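Local structure of flagellar basal body protein (Helicobacter pylori, 5NPY) at residues V197-V208 / I352-E360; L189-V197 / K443-H454. The protein probably builds part of the flagellar hook, the curved tube thought to pass torque from the basal body motor to the filament. All coordinates share one frame; numbering follows the deposited sequence.

Contact 1. Residues V197-V208 / I352-E360; sequences VNLNPKDHLKGV and IKIPYYSTE
Lys206 and Ile354 form the central hydrogen-bonded pair where strand 204-207 runs antiparallel to strand 353-360; the short segments approach to 4.3 Å with 121° between their directions, far from the straight reversal of a flat antiparallel pair and consistent with a marked twist or curl. Lys206 N gives its hydrogen to Ile354 O at 3.0 Å, and Ile354 N returns a bond to Lys206 O at 2.8 Å. A third bond, Val208 N to Ile352 O, extends the register past the non-hydrogen-bonded pair Gly207 and Lys353. At the other end Tyr356 N bonds to His204 O. Here a water joins the segments, accepting from His204 N and donating to Tyr356 O and Asn200 O.

Lys206 lies over one face of the Tyr356 ring: its CG sits 3.5 Å from the ring centroid and 17° off the normal, a CH-pi contact. The bend at chi2 (-92°) turns the chain along the ring, bringing CE within 3.7 Å of Tyr356 CE1. Beyond the ring, Tyr356 OH bonds to Glu376. Tyr357 meets the other segment with more of its rim: Val197 CG2 touches CE2 at the edge, His204 CD2 comes to CD1 at 3.7 Å, and Leu199 CD2 approaches CD2 obliquely. Leu205 CD2 lies against the ring of Pro355. Val208 CB and CG1 lie beside Ile352 CG2, the two side chains pointing the same way, while Val208 CG2 meets Ile354 CB, crossing at about a right angle.

Between strand 192-198 and strand 204-207 the chain makes a type I beta turn from Asn200 to Asp203, with Asn200 OD1 accepting from Lys202 N in an Asx turn. Having left the four-stranded sheet at strand 192-198, it thus pairs the short strand 204-207 antiparallel with the long strand 346-364.

Contact 2. Residues L189-V197 / K443-H454; sequences LSTKVGISV and KLTYSLDKSENH
Val193 pairs with Tyr446 in the middle of two parallel strands, 192-197 and 443-447, whose axes lie 4.8 Å apart at an angle of 11°. Four backbone bonds zip them: Thr191 O receives Thr445 N, Val193 N gives to Thr445 O at 2.9 Å, Val193 O receives Ser447 N at 2.8 Å, and Ile195 N gives to Ser447 O. A water also links Thr191 O with Thr445 OG1.

On the face carrying Val193 and Tyr446, the two valine branches divide the work. CG1, anti to the backbone N (chi1 177°), rests 3.9 Å from Tyr446 CD2, whereas CG2 meets Leu444 CD2. Ile195 CD1 lies 3.4 Å from Tyr446 OH and 3.8 Å from Leu448 CD2, with Ile195 and Leu448 side by side. Tyr446 OH is hydrogen-bonded to Ser375, and Leu373 and Tyr377 of strand 370-381 back this apolar face.

Past Ser447 the chain leaves the strand and loops round Ser196, whose OG is 3.3 Å from His454 CB and bonds to Glu468 O. The pattern is a parallel strand pair at the centre of a mixed four-stranded sheet, flanked by strands 435-439 and 465-471.

In the fold
From the N terminus, strand 192-198 comes first and pairs through its first residues with strand 442-447 in contact 2. Past Val197, common to both contacts, residues 199-203 carry the chain from one sheet to the other, into strand 204-207 of contact 1. The 143 residues between segments 197-208 and 352-360 lie wholly within the 245 between segments 189-197 and 443-454; the two loops therefore nest without crossing. Each contact pairs two strands within its own sheet, antiparallel in contact 1, mixed in contact 2. Their centres are about 21 Å apart, yet Thr359 OG1 packs 3.8 Å from Ile195 CD1, and Ile195 also touches Val361, consistent with the sheets lying against each other.

Contact 1. Residues V197-V208 / I352-E360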
loop_
_atom_site.group_PDB
_atom_site.type_symbol
_atom_site.label_atom_id
_atom_site.label_comp_id
_atom_site.label_asym_id
_atom_site.label_seq_id
_atom_site.Cartn_x
_atom_site.Cartn_y
_atom_site.Cartn_z
ATOM N N VAL A 197 5.743 -0.462 4.373
ATOM C CA VAL A 197 6.970 -1.232 4.214
ATOM C C VAL A 197 7.800 -1.061 5.478
ATOM O O VAL A 197 7.867 0.031 6.059
ATOM C CB VAL A 197 7.770 -0.779 2.965
ATOM C CG1 VAL A 197 8.119 0.726 3.019
ATOM C CG2 VAL A 197 9.010 -1.570 2.809
ATOM N N ASN A 198 8.425 -2.134 5.913
ATOM C CA ASN A 198 9.404 -2.040 6.973
ATOM C C ASN A 198 10.768 -2.069 6.315
ATOM O O ASN A 198 10.994 -2.860 5.396
ATOM C CB ASN A 198 9.239 -3.173 7.982
ATOM C CG ASN A 198 10.215 -3.052 9.112
ATOM O OD1 ASN A 198 9.993 -2.253 10.025
ATOM N ND2 ASN A 198 11.265 -3.866 9.099
ATOM N N LEU A 199 11.664 -1.194 6.759
ATOM C CA LEU A 199 13.001 -1.105 6.180
ATOM C C LEU A 199 14.009 -1.456 7.262
ATOM O O LEU A 199 14.199 -0.690 8.208
ATOM C CB LEU A 199 13.268 0.286 5.605
ATOM C CG LEU A 199 12.389 0.796 4.430
ATOM C CD1 LEU A 199 12.734 2.223 4.087
ATOM C CD2 LEU A 199 12.507 -0.043 3.185
ATOM N N ASN A 200 14.637 -2.603 7.126
ATOM C CA ASN A 200 15.592 -3.052 8.132
ATOM C C ASN A 200 17.000 -2.760 7.649
ATOM O O ASN A 200 17.364 -3.147 6.524
ATOM C CB ASN A 200 15.423 -4.548 8.403
ATOM C CG ASN A 200 16.226 -5.033 9.632
ATOM O OD1 ASN A 200 17.429 -4.836 9.715
ATOM N ND2 ASN A 200 15.545 -5.673 10.576
ATOM N N PRO A 201 17.815 -2.084 8.462
ATOM C CA PRO A 201 19.139 -1.631 7.989
ATOM C C PRO A 201 20.177 -2.734 7.874
ATOM O O PRO A 201 21.307 -2.450 7.455
ATOM C CB PRO A 201 19.558 -0.594 9.052
ATOM C CG PRO A 201 18.758 -0.966 10.294
ATOM C CD PRO A 201 17.453 -1.552 9.790
ATOM N N LYS A 202 19.838 -3.983 8.212
ATOM C CA LYS A 202 20.806 -5.076 8.209
ATOM C C LYS A 202 20.378 -6.246 7.327
ATOM O O LYS A 202 20.922 -7.344 7.467
ATOM C CB LYS A 202 21.054 -5.574 9.635
ATOM C CG LYS A 202 21.255 -4.488 10.650
ATOM C CD LYS A 202 22.725 -4.215 10.877
ATOM C CE LYS A 202 22.906 -3.260 12.043
ATOM N NZ LYS A 202 24.336 -2.986 12.327
ATOM N N ASP A 203 19.405 -6.048 6.440
ATOM C CA ASP A 203 18.993 -7.101 5.523
ATOM C C ASP A 203 19.766 -7.237 4.213
ATOM O O ASP A 203 20.468 -8.229 3.999
ATOM C CB ASP A 203 17.532 -6.934 5.112
ATOM C CG ASP A 203 16.556 -7.529 6.096
ATOM O OD1 ASP A 203 15.415 -7.799 5.648
ATOM O OD2 ASP A 203 16.906 -7.709 7.293
ATOM N N HIS A 204 19.617 -6.268 3.313
ATOM C CA HIS A 204 20.131 -6.405 1.960
ATOM C C HIS A 204 21.119 -5.271 1.769
ATOM O O HIS A 204 20.998 -4.208 2.377
ATOM C CB HIS A 204 19.094 -6.381 0.828
ATOM C CG HIS A 204 17.930 -7.300 1.046
ATOM N ND1 HIS A 204 17.816 -8.521 0.414
ATOM C CD2 HIS A 204 16.827 -7.173 1.823
ATOM C CE1 HIS A 204 16.693 -9.106 0.794
ATOM N NE2 HIS A 204 16.077 -8.308 1.651
ATOM N N LEU A 205 22.116 -5.526 0.928
ATOM C CA LEU A 205 23.130 -4.551 0.576
ATOM C C LEU A 205 23.297 -4.538 -0.935
ATOM O O LEU A 205 23.035 -5.536 -1.617
ATOM C CB LEU A 205 24.471 -4.866 1.233
ATOM C CG LEU A 205 24.499 -4.761 2.757
ATOM C CD1 LEU A 205 25.585 -5.710 3.345
ATOM C CD2 LEU A 205 24.714 -3.280 3.215
ATOM N N LYS A 206 23.707 -3.383 -1.447
ATOM C CA LYS A 206 24.142 -3.227 -2.820
ATOM C C LYS A 206 25.484 -2.503 -2.821
ATOM O O LYS A 206 25.805 -1.732 -1.903
ATOM C CB LYS A 206 23.128 -2.428 -3.670
ATOM C CG LYS A 206 21.890 -3.174 -4.119
ATOM C CD LYS A 206 22.053 -3.828 -5.480
ATOM C CE LYS A 206 20.761 -4.542 -5.892
ATOM N NZ LYS A 206 20.886 -6.015 -6.126
ATOM N N GLY A 207 26.271 -2.767 -3.860
ATOM C CA GLY A 207 27.435 -1.952 -4.093
ATOM C C GLY A 207 27.013 -0.499 -4.061
ATOM O O GLY A 207 25.940 -0.132 -4.557
ATOM N N VAL A 208 27.846 0.335 -3.446
ATOM C CA VAL A 208 27.475 1.720 -3.270
ATOM C C VAL A 208 27.426 2.460 -4.609
ATOM O O VAL A 208 26.791 3.516 -4.698
ATOM C CB VAL A 208 28.442 2.341 -2.243
ATOM C CG1 VAL A 208 29.750 2.799 -2.910
ATOM C CG2 VAL A 208 27.742 3.440 -1.464
ATOM N N ILE A 352 32.861 -0.895 -1.067
ATOM C CA ILE A 352 31.904 -0.344 -0.116
ATOM C C ILE A 352 30.496 -0.695 -0.573
ATOM O O ILE A 352 30.193 -0.621 -1.772
ATOM C CB ILE A 352 32.078 1.188 -0.006
ATOM C CG1 ILE A 352 33.446 1.527 0.569
ATOM C CG2 ILE A 352 30.981 1.819 0.813
ATOM C CD1 ILE A 352 33.870 0.601 1.686
ATOM N N LYS A 353 29.628 -1.057 0.386
ATOM C CA LYS A 353 28.228 -1.345 0.101
ATOM C C LYS A 353 27.326 -0.489 0.980
ATOM O O LYS A 353 27.741 0.034 2.018
ATOM C CB LYS A 353 27.886 -2.828 0.319
ATOM C CG LYS A 353 28.575 -3.791 -0.635
ATOM C CD LYS A 353 28.077 -5.215 -0.448
ATOM C CE LYS A 353 28.815 -6.165 -1.366
ATOM N NZ LYS A 353 28.762 -7.538 -0.845
ATOM N N ILE A 354 26.065 -0.401 0.566
ATOM C CA ILE A 354 25.064 0.469 1.179
ATOM C C ILE A 354 23.814 -0.356 1.478
ATOM O O ILE A 354 23.422 -1.209 0.669
ATOM C CB ILE A 354 24.748 1.661 0.259
ATOM C CG1 ILE A 354 23.900 2.728 0.976
ATOM C CG2 ILE A 354 24.076 1.180 -1.056
ATOM C CD1 ILE A 354 23.755 4.032 0.164
ATOM N N PRO A 355 23.171 -0.159 2.625
ATOM C CA PRO A 355 21.926 -0.898 2.907
ATOM C C PRO A 355 20.825 -0.535 1.909
ATOM O O PRO A 355 20.689 0.617 1.488
ATOM C CB PRO A 355 21.572 -0.480 4.345
ATOM C CG PRO A 355 22.913 -0.035 4.959
ATOM C CD PRO A 355 23.670 0.600 3.787
ATOM N N TYR A 356 20.042 -1.543 1.526
ATOM C CA TYR A 356 19.257 -1.510 0.300
ATOM C C TYR A 356 17.919 -2.189 0.540
ATOM O O TYR A 356 17.782 -3.026 1.435
ATOM C CB TYR A 356 20.010 -2.201 -0.855
ATOM C CG TYR A 356 19.241 -2.251 -2.165
ATOM C CD1 TYR A 356 18.596 -3.407 -2.586
ATOM C CD2 TYR A 356 19.165 -1.125 -2.984
ATOM C CE1 TYR A 356 17.901 -3.443 -3.805
ATOM C CE2 TYR A 356 18.474 -1.146 -4.169
ATOM C CZ TYR A 356 17.851 -2.290 -4.584
ATOM O OH TYR A 356 17.190 -2.265 -5.794
ATOM N N TYR A 357 16.919 -1.807 -0.261
ATOM C CA TYR A 357 15.686 -2.585 -0.374
ATOM C C TYR A 357 14.964 -2.157 -1.646
ATOM O O TYR A 357 15.319 -1.161 -2.279
ATOM C CB TYR A 357 14.786 -2.430 0.863
ATOM C CG TYR A 357 13.711 -3.512 0.950
ATOM C CD1 TYR A 357 14.055 -4.856 0.841
ATOM C CD2 TYR A 357 12.367 -3.190 1.106
ATOM C CE1 TYR A 357 13.090 -5.864 0.908
ATOM C CE2 TYR A 357 11.381 -4.177 1.173
ATOM C CZ TYR A 357 11.764 -5.526 1.076
ATOM O OH TYR A 357 10.848 -6.538 1.133
ATOM N N SER A 358 13.956 -2.941 -2.029
ATOM C CA SER A 358 13.147 -2.652 -3.208
ATOM C C SER A 358 11.748 -3.215 -3.005
ATOM O O SER A 358 11.578 -4.268 -2.385
ATOM C CB SER A 358 13.762 -3.226 -4.488
ATOM O OG SER A 358 13.895 -4.619 -4.366
ATOM N N THR A 359 10.746 -2.481 -3.478
ATOM C CA THR A 359 9.352 -2.898 -3.387
ATOM C C THR A 359 8.730 -2.726 -4.759
ATOM O O THR A 359 9.314 -2.105 -5.648
ATOM C CB THR A 359 8.570 -2.086 -2.346
ATOM O OG1 THR A 359 8.445 -0.724 -2.797
ATOM C CG2 THR A 359 9.293 -2.149 -0.971
ATOM N N GLU A 360 7.535 -3.279 -4.930
ATOM C CA GLU A 360 6.886 -3.298 -6.236
ATOM C C GLU A 360 5.402 -3.547 -6.021
ATOM O O GLU A 360 5.032 -4.442 -5.261
ATOM C CB GLU A 360 7.522 -4.371 -7.130
ATOM C CG GLU A 360 6.979 -4.471 -8.547
ATOM C CD GLU A 360 7.529 -5.700 -9.298
ATOM O OE1 GLU A 360 8.652 -5.621 -9.849
ATOM O OE2 GLU A 360 6.836 -6.746 -9.327
HETATM O O HOH W 1 17.109 -4.239 3.627
#

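Contact 2. Residues L189-V197 / K443-H454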
loop_
_atom_site.group_PDB
_atom_site.type_symbol
_atom_site.label_atom_id
_atom_site.label_comp_id
_atom_site.label_asym_id
_atom_site.label_seq_id
_atom_site.Cartn_x
_atom_site.Cartn_y
_atom_site.Cartn_z
ATOM N N LEU A 189 -8.443 3.052 -13.184
ATOM C CA LEU A 189 -7.098 3.604 -13.240
ATOM C C LEU A 189 -6.570 3.854 -11.828
ATOM O O LEU A 189 -7.271 4.418 -10.977
ATOM C CB LEU A 189 -7.091 4.898 -14.052
ATOM C CG LEU A 189 -5.816 5.737 -14.008
ATOM C CD1 LEU A 189 -4.635 4.921 -14.509
ATOM C CD2 LEU A 189 -5.980 7.020 -14.829
ATOM N N SER A 190 -5.326 3.441 -11.589
ATOM C CA SER A 190 -4.658 3.654 -10.307
ATOM C C SER A 190 -4.232 5.118 -10.246
ATOM O O SER A 190 -3.352 5.536 -10.999
ATOM C CB SER A 190 -3.444 2.731 -10.162
ATOM O OG SER A 190 -3.729 1.370 -10.514
ATOM N N THR A 191 -4.858 5.906 -9.372
ATOM C CA THR A 191 -4.429 7.278 -9.142
ATOM C C THR A 191 -3.901 7.517 -7.739
ATOM O O THR A 191 -3.560 8.659 -7.411
ATOM C CB THR A 191 -5.576 8.253 -9.409
ATOM O OG1 THR A 191 -6.616 8.035 -8.445
ATOM C CG2 THR A 191 -6.116 8.054 -10.831
ATOM N N LYS A 192 -3.798 6.481 -6.912
ATOM C CA LYS A 192 -3.498 6.682 -5.499
ATOM C C LYS A 192 -2.915 5.394 -4.949
ATOM O O LYS A 192 -3.609 4.381 -4.904
ATOM C CB LYS A 192 -4.773 7.086 -4.741
ATOM C CG LYS A 192 -4.560 7.508 -3.295
ATOM C CD LYS A 192 -5.880 7.904 -2.618
ATOM C CE LYS A 192 -6.644 6.702 -2.074
ATOM N NZ LYS A 192 -7.982 7.115 -1.557
ATOM N N VAL A 193 -1.660 5.425 -4.511
ATOM C CA VAL A 193 -0.998 4.237 -3.977
ATOM C C VAL A 193 -0.342 4.588 -2.645
ATOM O O VAL A 193 0.455 5.537 -2.568
ATOM C CB VAL A 193 0.037 3.681 -4.966
ATOM C CG1 VAL A 193 0.775 2.475 -4.373
ATOM C CG2 VAL A 193 -0.640 3.341 -6.301
ATOM N N GLY A 194 -0.686 3.837 -1.602
ATOM C CA GLY A 194 -0.063 3.954 -0.290
ATOM C C GLY A 194 0.484 2.617 0.194
ATOM O O GLY A 194 -0.268 1.646 0.340
ATOM N N ILE A 195 1.785 2.524 0.422
ATOM C CA ILE A 195 2.382 1.254 0.837
ATOM C C ILE A 195 2.849 1.360 2.284
ATOM O O ILE A 195 3.259 2.423 2.767
ATOM C CB ILE A 195 3.553 0.788 -0.060
ATOM C CG1 ILE A 195 4.708 1.791 -0.016
ATOM C CG2 ILE A 195 3.056 0.494 -1.477
ATOM C CD1 ILE A 195 5.986 1.311 -0.685
ATOM N N SER A 196 2.741 0.247 2.986
ATOM C CA SER A 196 3.383 0.064 4.275
ATOM C C SER A 196 4.532 -0.906 4.048
ATOM O O SER A 196 4.319 -2.012 3.545
ATOM C CB SER A 196 2.404 -0.450 5.334
ATOM O OG SER A 196 1.463 -1.397 4.834
ATOM N N VAL A 197 5.743 -0.462 4.373
ATOM C CA VAL A 197 6.970 -1.232 4.214
ATOM C C VAL A 197 7.800 -1.061 5.478
ATOM O O VAL A 197 7.867 0.031 6.059
ATOM C CB VAL A 197 7.770 -0.779 2.965
ATOM C CG1 VAL A 197 8.119 0.726 3.019
ATOM C CG2 VAL A 197 9.010 -1.570 2.809
ATOM N N LYS A 443 -1.797 11.667 -13.372
ATOM C CA LYS A 443 -1.143 11.923 -12.096
ATOM C C LYS A 443 -1.511 10.822 -11.105
ATOM O O LYS A 443 -2.697 10.576 -10.846
ATOM C CB LYS A 443 -1.533 13.295 -11.550
ATOM C CG LYS A 443 -0.939 14.494 -12.311
ATOM C CD LYS A 443 -1.697 15.763 -11.950
ATOM C CE LYS A 443 -3.215 15.569 -12.131
ATOM N NZ LYS A 443 -4.039 16.398 -11.192
ATOM N N LEU A 444 -0.497 10.167 -10.557
ATOM C CA LEU A 444 -0.667 9.201 -9.479
ATOM C C LEU A 444 0.027 9.717 -8.220
ATOM O O LEU A 444 1.242 9.938 -8.233
ATOM C CB LEU A 444 -0.106 7.846 -9.897
ATOM C CG LEU A 444 -0.262 6.631 -8.975
ATOM C CD1 LEU A 444 0.076 5.407 -9.777
ATOM C CD2 LEU A 444 0.651 6.714 -7.753
ATOM N N THR A 445 -0.736 9.843 -7.121
ATOM C CA THR A 445 -0.199 10.237 -5.812
ATOM C C THR A 445 0.351 9.002 -5.101
ATOM O O THR A 445 -0.411 8.077 -4.800
ATOM C CB THR A 445 -1.284 10.879 -4.934
ATOM O OG1 THR A 445 -1.973 11.899 -5.658
ATOM C CG2 THR A 445 -0.681 11.464 -3.613
ATOM N N TYR A 446 1.655 8.991 -4.808
ATOM C CA TYR A 446 2.328 7.833 -4.215
ATOM C C TYR A 446 2.819 8.196 -2.816
ATOM O O TYR A 446 3.552 9.178 -2.655
ATOM C CB TYR A 446 3.499 7.393 -5.093
ATOM C CG TYR A 446 4.240 6.118 -4.692
ATOM C CD1 TYR A 446 5.543 5.925 -5.082
ATOM C CD2 TYR A 446 3.616 5.079 -4.018
ATOM C CE1 TYR A 446 6.232 4.789 -4.759
ATOM C CE2 TYR A 446 4.308 3.925 -3.703
ATOM C CZ TYR A 446 5.617 3.789 -4.081
ATOM O OH TYR A 446 6.345 2.662 -3.787
ATOM N N SER A 447 2.403 7.419 -1.812
ATOM C CA SER A 447 2.788 7.640 -0.414
ATOM C C SER A 447 3.527 6.420 0.125
ATOM O O SER A 447 3.014 5.288 0.069
ATOM C CB SER A 447 1.576 7.933 0.489
ATOM O OG SER A 447 0.880 9.112 0.090
ATOM N N LEU A 448 4.726 6.654 0.639
ATOM C CA LEU A 448 5.594 5.583 1.108
ATOM C C LEU A 448 5.357 5.201 2.565
ATOM O O LEU A 448 6.040 4.308 3.063
ATOM C CB LEU A 448 7.052 5.998 0.931
ATOM C CG LEU A 448 7.442 6.175 -0.539
ATOM C CD1 LEU A 448 8.807 6.801 -0.634
ATOM C CD2 LEU A 448 7.399 4.832 -1.325
ATOM N N ASP A 449 4.427 5.846 3.271
ATOM C CA ASP A 449 4.544 5.876 4.721
ATOM C C ASP A 449 3.466 5.107 5.451
ATOM O O ASP A 449 3.604 4.904 6.656
ATOM C CB ASP A 449 4.565 7.329 5.243
ATOM C CG ASP A 449 3.271 8.072 4.975
ATOM O OD1 ASP A 449 2.877 8.881 5.838
ATOM O OD2 ASP A 449 2.658 7.845 3.902
ATOM N N LYS A 450 2.401 4.701 4.768
ATOM C CA LYS A 450 1.362 3.850 5.333
ATOM C C LYS A 450 0.416 3.454 4.210
ATOM O O LYS A 450 0.341 4.119 3.168
ATOM C CB LYS A 450 0.575 4.545 6.446
ATOM C CG LYS A 450 -0.379 5.658 5.924
ATOM C CD LYS A 450 -1.068 6.373 7.104
ATOM C CE LYS A 450 -2.028 7.459 6.633
ATOM N NZ LYS A 450 -1.307 8.631 6.060
ATOM N N SER A 451 -0.325 2.377 4.466
ATOM C CA SER A 451 -1.438 1.878 3.672
ATOM C C SER A 451 -2.695 1.948 4.535
ATOM O O SER A 451 -2.695 2.553 5.613
ATOM C CB SER A 451 -1.165 0.438 3.211
ATOM O OG SER A 451 -1.037 -0.414 4.345
ATOM N N GLU A 452 -3.763 1.289 4.073
ATOM C CA GLU A 452 -5.017 1.274 4.828
ATOM C C GLU A 452 -4.842 0.709 6.238
ATOM O O GLU A 452 -5.398 1.247 7.203
ATOM C CB GLU A 452 -6.079 0.468 4.076
ATOM C CG GLU A 452 -7.478 0.574 4.673
ATOM C CD GLU A 452 -8.499 -0.235 3.899
ATOM O OE1 GLU A 452 -9.394 -0.839 4.532
ATOM O OE2 GLU A 452 -8.397 -0.276 2.654
ATOM N N ASN A 453 -4.098 -0.384 6.390
ATOM C CA ASN A 453 -4.109 -1.081 7.668
ATOM C C ASN A 453 -2.760 -1.163 8.375
ATOM O O ASN A 453 -2.718 -1.642 9.510
ATOM C CB ASN A 453 -4.677 -2.493 7.482
ATOM C CG ASN A 453 -6.000 -2.483 6.753
ATOM O OD1 ASN A 453 -6.984 -1.967 7.263
ATOM N ND2 ASN A 453 -6.030 -3.052 5.553
ATOM N N HIS A 454 -1.669 -0.714 7.756
ATOM C CA HIS A 454 -0.352 -0.749 8.385
ATOM C C HIS A 454 0.399 0.537 8.061
ATOM O O HIS A 454 0.123 1.197 7.051
ATOM C CB HIS A 454 0.487 -1.971 7.919
ATOM C CG HIS A 454 -0.243 -3.271 8.033
ATOM N ND1 HIS A 454 -0.110 -4.105 9.120
ATOM C CD2 HIS A 454 -1.148 -3.863 7.219
ATOM C CE1 HIS A 454 -0.885 -5.161 8.967
ATOM N NE2 HIS A 454 -1.526 -5.041 7.822
HETATM O O HOH W 2 -4.195 11.361 -6.705
#